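Local coordinates for protein probable ss-1,3-N-acetylglucosaminyltransferase (Staphylococcus aureus subsp. aureus N315, PDB 6H21) that is a probable glycosyltransferase with a GT-A-type family 2 domain followed by a TarS-like linker domain, modelled here with manganese and uridine-diphosphate-N-acetylglucosamine, at residues C[44-49]-C[116-121]; C[103-108]-C[122-127]; C[263-268]-C[315-320]. All blocks are in the same frame, centred on the assembly; numbering follows the deposited sequence.

Interaction 1 of 3, residues C[44-49]-C[116-121]; sequences NQTMKS and HERALE
The carboxamide of Q45 lies across the turn that opens helix 119-129 and grips it with both of its ends. Its NE2 donates to H116 O at 2.9 Å, keeping the acceptor close to the amide plane, yet it stands above the carbonyl plane of H116 rather than on a lone pair. A119 N, closing the type I turn H116-A119, reaches the same oxygen from the opposite face. Q45 OE1 takes the N-H of L120 at 3.0 Å in a nearly straight bond (176°). A bend at chi2 (-64°) folds the glutamine back so that its amide can bridge these two groups, and its chain crosses that of L120 at about a right angle, Q45 CG 4.0 Å from L120 CD1. T46 follows with a backbone bond, its N donating to E117 O at 2.8 Å, while T46 OG1 lies against E121 CB at 3.4 Å and the two side chains run crosswise. The M47 chain runs out extended and bends at chi3 (-74°), which lays its CE by L120 O, 3.6 Å away. Within the GT-A-type domain this loop links helix 35-43, where S41 O also accepts from Q45 NE2, to strand 52-58, on whose Y52 Q45, M47 and L120 all pack. H116 ND1 caps R118 N. One water donates to Q45 OE1 and accepts from M47 N and E121 N; a second links K48 N to E121 OE1. Together with the Q45 amide and the T46 backbone bond, these waters make the join between loop and helix start largely polar.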
loop_
_atom_site.group_PDB
_atom_site.type_symbol
_atom_site.label_atom_id
_atom_site.label_comp_id
_atom_site.label_asym_id
_atom_site.label_seq_id
_atom_site.Cartn_x
_atom_site.Cartn_y
_atom_site.Cartn_z
ATOM N N ASN C 44 30.606 -47.500 11.114
ATOM C CA ASN C 44 29.672 -48.557 11.559
ATOM C C ASN C 44 28.486 -48.670 10.580
ATOM O O ASN C 44 27.337 -48.843 10.980
ATOM C CB ASN C 44 29.230 -48.320 13.009
ATOM C CG ASN C 44 30.376 -48.419 14.005
ATOM O OD1 ASN C 44 31.370 -49.116 13.774
ATOM N ND2 ASN C 44 30.250 -47.744 15.140
ATOM N N GLN C 45 28.762 -48.666 9.280
ATOM C CA GLN C 45 27.702 -48.810 8.271
ATOM C C GLN C 45 27.405 -50.296 8.026
ATOM O O GLN C 45 28.274 -51.146 8.185
ATOM C CB GLN C 45 28.114 -48.130 6.963
ATOM C CG GLN C 45 28.082 -46.612 7.034
ATOM C CD GLN C 45 26.680 -46.101 7.264
ATOM O OE1 GLN C 45 25.773 -46.364 6.475
ATOM N NE2 GLN C 45 26.495 -45.382 8.359
ATOM N N THR C 46 26.177 -50.597 7.590
ATOM C CA THR C 46 25.826 -51.949 7.164
ATOM C C THR C 46 26.489 -52.294 5.829
ATOM O O THR C 46 26.717 -53.460 5.558
ATOM C CB THR C 46 24.316 -52.135 7.042
ATOM O OG1 THR C 46 23.830 -51.154 6.125
ATOM C CG2 THR C 46 23.643 -52.022 8.389
ATOM N N MET C 47 26.784 -51.281 5.006
ATOM C CA MET C 47 27.526 -51.490 3.769
ATOM C C MET C 47 28.892 -52.102 4.099
ATOM O O MET C 47 29.534 -51.719 5.073
ATOM C CB MET C 47 27.750 -50.194 2.990
ATOM C CG MET C 47 28.595 -50.385 1.739
ATOM S SD MET C 47 28.628 -48.918 0.674
ATOM C CE MET C 47 26.983 -48.994 -0.026
ATOM N N LYS C 48 29.316 -53.022 3.224
ATOM C CA LYS C 48 30.603 -53.706 3.278
ATOM C C LYS C 48 31.716 -52.648 3.323
ATOM O O LYS C 48 31.730 -51.689 2.551
ATOM C CB LYS C 48 30.707 -54.634 2.060
ATOM C CG LYS C 48 31.741 -55.745 2.130
ATOM C CD LYS C 48 31.485 -56.867 1.136
ATOM N N SER C 49 32.643 -52.832 4.252
ATOM C CA SER C 49 33.655 -51.844 4.556
ATOM C C SER C 49 34.514 -51.550 3.315
ATOM O O SER C 49 34.941 -50.413 3.099
ATOM C CB SER C 49 34.488 -52.311 5.720
ATOM O OG SER C 49 35.466 -51.339 6.033
ATOM N N HIS C 116 22.746 -42.710 9.996
ATOM C CA HIS C 116 22.128 -43.983 10.345
ATOM C C HIS C 116 23.025 -45.114 9.812
ATOM O O HIS C 116 23.635 -44.989 8.758
ATOM C CB HIS C 116 20.698 -44.000 9.793
ATOM C CG HIS C 116 19.841 -45.092 10.319
ATOM N ND1 HIS C 116 19.996 -46.406 9.915
ATOM C CD2 HIS C 116 18.806 -45.075 11.186
ATOM C CE1 HIS C 116 19.104 -47.154 10.537
ATOM N NE2 HIS C 116 18.352 -46.354 11.312
ATOM N N GLU C 117 23.095 -46.235 10.540
ATOM C CA GLU C 117 23.974 -47.367 10.149
ATOM C C GLU C 117 23.584 -47.921 8.768
ATOM O O GLU C 117 24.437 -48.481 8.085
ATOM C CB GLU C 117 23.988 -48.471 11.219
ATOM C CG GLU C 117 22.647 -49.166 11.439
ATOM C CD GLU C 117 22.663 -50.283 12.484
ATOM O OE1 GLU C 117 23.603 -50.333 13.311
ATOM O OE2 GLU C 117 21.729 -51.105 12.483
ATOM N N ARG C 118 22.323 -47.749 8.352
ATOM C CA ARG C 118 21.823 -48.292 7.078
ATOM C C ARG C 118 21.935 -47.290 5.919
ATOM O O ARG C 118 21.617 -47.659 4.764
ATOM C CB ARG C 118 20.356 -48.703 7.206
ATOM C CG ARG C 118 20.110 -49.830 8.196
ATOM C CD ARG C 118 18.637 -50.189 8.262
ATOM N NE ARG C 118 18.185 -50.632 6.947
ATOM C CZ ARG C 118 18.170 -51.898 6.525
ATOM N NH1 ARG C 118 18.379 -52.898 7.369
ATOM N NH2 ARG C 118 17.924 -52.152 5.254
ATOM N N ALA C 119 22.396 -46.063 6.211
ATOM C CA ALA C 119 22.373 -44.941 5.271
ATOM C C ALA C 119 23.008 -45.314 3.931
ATOM O O ALA C 119 22.349 -45.218 2.907
ATOM C CB ALA C 119 23.051 -43.723 5.863
ATOM N N LEU C 120 24.287 -45.699 3.931
ATOM C CA LEU C 120 25.006 -45.837 2.663
ATOM C C LEU C 120 24.411 -46.994 1.849
ATOM O O LEU C 120 24.208 -46.852 0.653
ATOM C CB LEU C 120 26.503 -46.042 2.914
ATOM C CG LEU C 120 27.268 -44.875 3.546
ATOM C CD1 LEU C 120 28.765 -45.098 3.408
ATOM C CD2 LEU C 120 26.875 -43.537 2.928
ATOM N N GLU C 121 24.119 -48.117 2.516
ATOM C CA GLU C 121 23.640 -49.348 1.848
ATOM C C GLU C 121 22.263 -49.101 1.215
ATOM O O GLU C 121 22.081 -49.364 0.033
ATOM C CB GLU C 121 23.619 -50.526 2.829
ATOM C CG GLU C 121 23.133 -51.842 2.219
ATOM C CD GLU C 121 24.125 -52.652 1.386
ATOM O OE1 GLU C 121 25.237 -52.137 1.067
ATOM O OE2 GLU C 121 23.798 -53.825 1.065
HETATM O O HOH W 1 24.985 -48.663 5.272
HETATM O O HOH W 2 27.705 -53.785 0.940
#

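Interaction 2 of 3, residues C[103-108]-C[122-127]; sequences AEYVFF and DLYNYG
Strand 105-108 of the central sheet in the GT-A-type domain is faced here by helix 119-129, and E104, Y105 and F107 meet L123, Y124 and G127 in the layer between them. The polar bond of the contact lies at its edge: Y124 OH donates to E104 OE2 at 2.6 Å. The phenol arrives on the syn side of that oxygen but 33° out of the carboxylate plane, whereas the oxygen itself lies in the plane of the tyrosine ring, at its edge. Carboxylate and ring are almost perpendicular. The glutamate reaches this far because CG is anti to the backbone N and the chain beyond it is extended.

Next along the strand, the ring of Y105 sets CD2 against CD1 of Y124 at 3.6 Å. The ring planes stand at 90° with centroids 5.6 Å apart, an oblique meeting in which the side chains cross at about a right angle. The strand and helix segments run at 141° to each other, their axes 10.8 Å apart at closest approach, as in an alpha/beta layer where a helix packs on a sheet; strand 105-108 lies between 22-28, parallel to it, and 177-179, antiparallel. Y105 and F107 turn their side chains to the helix, while those of V106 and F108 pack on helix 91-100. F107 CE2 touches L123 CD2 at 3.7 Å, the leucine methyl near the plane of the ring at its edge, and M177 packs against both side chains. Y105 also reaches along the helix to G127, its OH 3.8 Å from G127 O, and hydrogen-bonds to S132 O.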
loop_
_atom_site.group_PDB
_atom_site.type_symbol
_atom_site.label_atom_id
_atom_site.label_comp_id
_atom_site.label_asym_id
_atom_site.label_seq_id
_atom_site.Cartn_x
_atom_site.Cartn_y
_atom_site.Cartn_z
ATOM N N ALA C 103 34.812 -42.766 -6.868
ATOM C CA ALA C 103 33.704 -43.655 -6.559
ATOM C C ALA C 103 32.534 -43.402 -7.525
ATOM O O ALA C 103 32.551 -42.448 -8.324
ATOM C CB ALA C 103 33.292 -43.474 -5.115
ATOM N N GLU C 104 31.527 -44.280 -7.437
ATOM C CA GLU C 104 30.321 -44.236 -8.246
ATOM C C GLU C 104 29.436 -43.074 -7.779
ATOM O O GLU C 104 28.902 -42.335 -8.582
ATOM C CB GLU C 104 29.578 -45.567 -8.117
ATOM C CG GLU C 104 28.492 -45.753 -9.160
ATOM C CD GLU C 104 27.774 -47.098 -9.161
ATOM O OE1 GLU C 104 26.753 -47.194 -9.882
ATOM O OE2 GLU C 104 28.216 -48.045 -8.450
ATOM N N TYR C 105 29.291 -42.957 -6.455
ATOM C CA TYR C 105 28.533 -41.907 -5.802
ATOM C C TYR C 105 29.395 -41.232 -4.725
ATOM O O TYR C 105 30.227 -41.877 -4.107
ATOM C CB TYR C 105 27.289 -42.488 -5.129
ATOM C CG TYR C 105 26.193 -42.941 -6.055
ATOM C CD1 TYR C 105 25.242 -42.050 -6.521
ATOM C CD2 TYR C 105 26.079 -44.268 -6.440
ATOM C CE1 TYR C 105 24.219 -42.458 -7.362
ATOM C CE2 TYR C 105 25.056 -44.698 -7.271
ATOM C CZ TYR C 105 24.125 -43.787 -7.742
ATOM O OH TYR C 105 23.108 -44.186 -8.563
ATOM N N VAL C 106 29.143 -39.942 -4.483
ATOM C CA VAL C 106 29.634 -39.265 -3.306
ATOM C C VAL C 106 28.462 -38.936 -2.373
ATOM O O VAL C 106 27.287 -38.827 -2.781
ATOM C CB VAL C 106 30.441 -37.997 -3.645
ATOM C CG1 VAL C 106 31.659 -38.308 -4.512
ATOM C CG2 VAL C 106 29.574 -36.915 -4.270
ATOM N N PHE C 107 28.808 -38.758 -1.103
ATOM C CA PHE C 107 27.872 -38.361 -0.074
ATOM C C PHE C 107 28.562 -37.338 0.832
ATOM O O PHE C 107 29.599 -37.640 1.455
ATOM C CB PHE C 107 27.373 -39.570 0.720
ATOM C CG PHE C 107 26.177 -39.245 1.571
ATOM C CD1 PHE C 107 26.275 -38.333 2.608
ATOM C CD2 PHE C 107 24.939 -39.801 1.307
ATOM C CE1 PHE C 107 25.166 -38.005 3.378
ATOM C CE2 PHE C 107 23.829 -39.459 2.067
ATOM C CZ PHE C 107 23.944 -38.571 3.107
ATOM N N PHE C 108 27.989 -36.132 0.909
ATOM C CA PHE C 108 28.542 -35.085 1.755
ATOM C C PHE C 108 27.975 -35.228 3.172
ATOM O O PHE C 108 26.765 -35.228 3.397
ATOM C CB PHE C 108 28.300 -33.696 1.151
ATOM C CG PHE C 108 28.947 -33.503 -0.197
ATOM C CD1 PHE C 108 30.306 -33.256 -0.302
ATOM C CD2 PHE C 108 28.206 -33.607 -1.362
ATOM C CE1 PHE C 108 30.907 -33.102 -1.544
ATOM C CE2 PHE C 108 28.808 -33.450 -2.604
ATOM C CZ PHE C 108 30.154 -33.188 -2.693
ATOM N N ASP C 122 21.315 -48.577 1.995
ATOM C CA ASP C 122 19.937 -48.391 1.536
ATOM C C ASP C 122 19.851 -47.328 0.434
ATOM O O ASP C 122 19.149 -47.540 -0.548
ATOM C CB ASP C 122 19.016 -47.981 2.675
ATOM C CG ASP C 122 18.625 -49.134 3.575
ATOM O OD1 ASP C 122 19.284 -50.223 3.480
ATOM O OD2 ASP C 122 17.662 -48.934 4.359
ATOM N N LEU C 123 20.544 -46.196 0.611
ATOM C CA LEU C 123 20.496 -45.116 -0.383
ATOM C C LEU C 123 21.175 -45.576 -1.681
ATOM O O LEU C 123 20.637 -45.356 -2.756
ATOM C CB LEU C 123 21.150 -43.845 0.169
ATOM C CG LEU C 123 20.201 -42.869 0.865
ATOM C CD1 LEU C 123 19.279 -43.573 1.837
ATOM C CD2 LEU C 123 20.977 -41.765 1.572
ATOM N N TYR C 124 22.346 -46.207 -1.562
ATOM C CA TYR C 124 23.063 -46.711 -2.731
ATOM C C TYR C 124 22.213 -47.750 -3.475
ATOM O O TYR C 124 22.106 -47.687 -4.690
ATOM C CB TYR C 124 24.417 -47.346 -2.391
ATOM C CG TYR C 124 25.075 -47.976 -3.598
ATOM C CD1 TYR C 124 25.845 -47.227 -4.472
ATOM C CD2 TYR C 124 24.879 -49.316 -3.904
ATOM C CE1 TYR C 124 26.415 -47.789 -5.606
ATOM C CE2 TYR C 124 25.446 -49.896 -5.030
ATOM C CZ TYR C 124 26.214 -49.129 -5.890
ATOM O OH TYR C 124 26.781 -49.684 -7.011
ATOM N N ASN C 125 21.663 -48.730 -2.748
ATOM C CA ASN C 125 20.859 -49.814 -3.377
ATOM C C ASN C 125 19.665 -49.203 -4.132
ATOM O O ASN C 125 19.384 -49.584 -5.271
ATOM C CB ASN C 125 20.397 -50.868 -2.362
ATOM C CG ASN C 125 21.504 -51.794 -1.898
ATOM O OD1 ASN C 125 22.509 -51.979 -2.582
ATOM N ND2 ASN C 125 21.331 -52.379 -0.726
ATOM N N TYR C 126 18.975 -48.247 -3.499
ATOM C CA TYR C 126 17.779 -47.623 -4.078
ATOM C C TYR C 126 18.159 -46.807 -5.326
ATOM O O TYR C 126 17.467 -46.834 -6.335
ATOM C CB TYR C 126 17.070 -46.787 -3.013
ATOM C CG TYR C 126 15.664 -46.370 -3.364
ATOM C CD1 TYR C 126 14.662 -47.309 -3.543
ATOM C CD2 TYR C 126 15.329 -45.036 -3.498
ATOM C CE1 TYR C 126 13.364 -46.935 -3.859
ATOM C CE2 TYR C 126 14.038 -44.643 -3.812
ATOM C CZ TYR C 126 13.049 -45.595 -3.990
ATOM O OH TYR C 126 11.783 -45.200 -4.313
ATOM N N GLY C 127 19.283 -46.094 -5.246
ATOM C CA GLY C 127 19.867 -45.394 -6.377
ATOM C C GLY C 127 20.176 -46.335 -7.531
ATOM O O GLY C 127 19.849 -46.049 -8.673
#

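Interaction 3 of 3, residues C[263-268]-C[315-320]; sequences NQEKRH and SDKYVT
With CG anti to the backbone N (chi1 -163°) and a bend at chi2 (59°), the side chain of E265 leaves the first turn of helix 264-281 and brings its carboxylate to K317 and Y318. The lysine answers with a chain extended beyond CG until it bends at chi4 (-76°), which swings NZ in toward the acid. Both partners meet the same oxygen. E265 OE2 receives Y318 OH at 2.7 Å on its anti lone pair, the one directed away from OE1, and OE2 lies in the plane of the phenol ring at its edge. K317 NZ forms a salt bridge to E265 OE2 at 3.1 Å, weak as a hydrogen bond, and also donates to D314 O. The nearby ammonium would tend to favour the ionised carboxylate, whose OE2 serves both donors. K317 CG rests 3.8 Å above one face of the Y318 ring, toward its rim.

Further along the helix, the backbone carbonyl of H268 approaches the 315-318 3-10 segment: H268 O is 3.2 Å from S315 CB and 3.7 Å from Y318 CD2. H268 CB packs 4.0 Å from Y318 CE2, while its imidazole is held by ND1 bonding to Y256 OH. Thus, in the helical TarS-like linker region, the N-terminal end of helix 264-281 meets the connection between helices 294-308 and 324-332, with S315 also packing on Y256 of helix 242-256 and V319 on L327 of helix 324-332.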
loop_
_atom_site.group_PDB
_atom_site.type_symbol
_atom_site.label_atom_id
_atom_site.label_comp_id
_atom_site.label_asym_id
_atom_site.label_seq_id
_atom_site.Cartn_x
_atom_site.Cartn_y
_atom_site.Cartn_z
ATOM N N ASN C 263 12.997 -26.630 -22.351
ATOM C CA ASN C 263 11.830 -25.866 -22.758
ATOM C C ASN C 263 11.817 -24.527 -22.001
ATOM O O ASN C 263 11.953 -24.473 -20.762
ATOM C CB ASN C 263 10.536 -26.645 -22.549
ATOM C CG ASN C 263 9.328 -25.851 -22.987
ATOM O OD1 ASN C 263 8.711 -25.166 -22.177
ATOM N ND2 ASN C 263 8.988 -25.926 -24.268
ATOM N N GLN C 264 11.617 -23.439 -22.754
ATOM C CA GLN C 264 11.803 -22.117 -22.220
ATOM C C GLN C 264 10.741 -21.836 -21.140
ATOM O O GLN C 264 11.034 -21.226 -20.108
ATOM C CB GLN C 264 11.796 -21.106 -23.367
ATOM C CG GLN C 264 12.353 -19.753 -22.964
ATOM C CD GLN C 264 13.761 -19.798 -22.405
ATOM O OE1 GLN C 264 14.537 -20.736 -22.622
ATOM N NE2 GLN C 264 14.092 -18.752 -21.665
ATOM N N GLU C 265 9.515 -22.313 -21.374
ATOM C CA GLU C 265 8.414 -22.088 -20.437
ATOM C C GLU C 265 8.649 -22.887 -19.150
ATOM O O GLU C 265 8.302 -22.432 -18.064
ATOM C CB GLU C 265 7.079 -22.471 -21.077
ATOM C CG GLU C 265 5.893 -21.888 -20.350
ATOM C CD GLU C 265 5.896 -20.368 -20.263
ATOM O OE1 GLU C 265 6.330 -19.720 -21.230
ATOM O OE2 GLU C 265 5.459 -19.833 -19.237
ATOM N N LYS C 266 9.214 -24.086 -19.300
ATOM C CA LYS C 266 9.633 -24.948 -18.180
ATOM C C LYS C 266 10.697 -24.236 -17.332
ATOM O O LYS C 266 10.668 -24.321 -16.093
ATOM C CB LYS C 266 10.142 -26.295 -18.707
ATOM C CG LYS C 266 10.456 -27.346 -17.643
ATOM C CD LYS C 266 9.313 -27.653 -16.675
ATOM C CE LYS C 266 9.749 -28.566 -15.545
ATOM N NZ LYS C 266 8.642 -28.863 -14.611
ATOM N N ARG C 267 11.640 -23.539 -17.982
ATOM C CA ARG C 267 12.649 -22.736 -17.245
ATOM C C ARG C 267 11.984 -21.592 -16.454
ATOM O O ARG C 267 12.338 -21.344 -15.272
ATOM C CB ARG C 267 13.705 -22.233 -18.230
ATOM C CG ARG C 267 14.578 -23.339 -18.802
ATOM C CD ARG C 267 15.335 -22.880 -20.025
ATOM N NE ARG C 267 16.318 -23.850 -20.472
ATOM C CZ ARG C 267 17.125 -23.653 -21.507
ATOM N NH1 ARG C 267 16.990 -22.558 -22.239
ATOM N NH2 ARG C 267 18.051 -24.547 -21.800
ATOM N N HIS C 268 11.037 -20.885 -17.091
ATOM C CA HIS C 268 10.252 -19.836 -16.435
ATOM C C HIS C 268 9.559 -20.396 -15.192
ATOM O O HIS C 268 9.527 -19.757 -14.153
ATOM C CB HIS C 268 9.201 -19.229 -17.373
ATOM C CG HIS C 268 9.748 -18.455 -18.528
ATOM N ND1 HIS C 268 10.894 -17.682 -18.429
ATOM C CD2 HIS C 268 9.293 -18.306 -19.796
ATOM C CE1 HIS C 268 11.140 -17.118 -19.601
ATOM N NE2 HIS C 268 10.159 -17.470 -20.453
ATOM N N SER C 315 8.574 -15.479 -15.658
ATOM C CA SER C 315 8.595 -16.419 -14.521
ATOM C C SER C 315 7.624 -15.998 -13.413
ATOM O O SER C 315 7.307 -16.818 -12.582
ATOM C CB SER C 315 9.989 -16.585 -13.957
ATOM O OG SER C 315 10.447 -15.387 -13.358
ATOM N N ASP C 316 7.238 -14.713 -13.373
ATOM C CA ASP C 316 6.495 -14.134 -12.272
ATOM C C ASP C 316 5.105 -14.767 -12.127
ATOM O O ASP C 316 4.640 -14.895 -11.034
ATOM C CB ASP C 316 6.366 -12.607 -12.400
ATOM C CG ASP C 316 7.697 -11.887 -12.207
ATOM O OD1 ASP C 316 8.680 -12.596 -11.864
ATOM O OD2 ASP C 316 7.726 -10.614 -12.355
ATOM N N LYS C 317 4.457 -15.155 -13.223
ATOM C CA LYS C 317 3.141 -15.776 -13.151
ATOM C C LYS C 317 3.209 -17.119 -12.419
ATOM O O LYS C 317 2.186 -17.625 -12.020
ATOM C CB LYS C 317 2.542 -15.980 -14.545
ATOM C CG LYS C 317 3.281 -16.921 -15.489
ATOM C CD LYS C 317 2.584 -16.996 -16.838
ATOM C CE LYS C 317 3.336 -17.768 -17.892
ATOM N NZ LYS C 317 4.471 -16.974 -18.425
ATOM N N TYR C 318 4.410 -17.693 -12.249
ATOM C CA TYR C 318 4.543 -18.966 -11.574
ATOM C C TYR C 318 4.802 -18.782 -10.075
ATOM O O TYR C 318 4.905 -19.747 -9.371
ATOM C CB TYR C 318 5.635 -19.800 -12.248
ATOM C CG TYR C 318 5.254 -20.227 -13.639
ATOM C CD1 TYR C 318 4.264 -21.176 -13.844
ATOM C CD2 TYR C 318 5.851 -19.653 -14.749
ATOM C CE1 TYR C 318 3.894 -21.572 -15.122
ATOM C CE2 TYR C 318 5.490 -20.031 -16.030
ATOM C CZ TYR C 318 4.507 -20.991 -16.218
ATOM O OH TYR C 318 4.164 -21.374 -17.482
ATOM N N VAL C 319 4.878 -17.544 -9.590
ATOM C CA VAL C 319 5.125 -17.284 -8.176
ATOM C C VAL C 319 3.783 -17.361 -7.438
ATOM O O VAL C 319 2.778 -16.877 -7.964
ATOM C CB VAL C 319 5.773 -15.900 -8.007
ATOM C CG1 VAL C 319 5.853 -15.475 -6.557
ATOM C CG2 VAL C 319 7.129 -15.846 -8.689
ATOM N N THR C 320 3.767 -17.930 -6.226
ATOM C CA THR C 320 2.547 -17.985 -5.446
ATOM C C THR C 320 1.966 -16.562 -5.318
ATOM O O THR C 320 2.672 -15.622 -4.980
ATOM C CB THR C 320 2.779 -18.709 -4.115
ATOM O OG1 THR C 320 3.313 -19.996 -4.441
ATOM C CG2 THR C 320 1.502 -18.908 -3.320
#

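Interactions 1 and 2 are neighbours in the GT-A-type domain, their centres about 11 Å apart, and both use helix 119-129: its start meets the 44-49 loop and its middle meets strand 105-108. The shared helix thereby joins two separate parts of the family 2 region. The two contacts touch directly where M47 CE packs 3.9 Å from Y124 CB, and their segments alternate along the chain. Interaction 3 comes later in sequence, in the helical TarS-like linker region, about 40 Å from interaction 1 and about 32 Å from interaction 2 between centres. Touching neither, it joins the start of helix 264-281 to the connection between helices 294-308 and 324-332, separate from the GT-A-type domain.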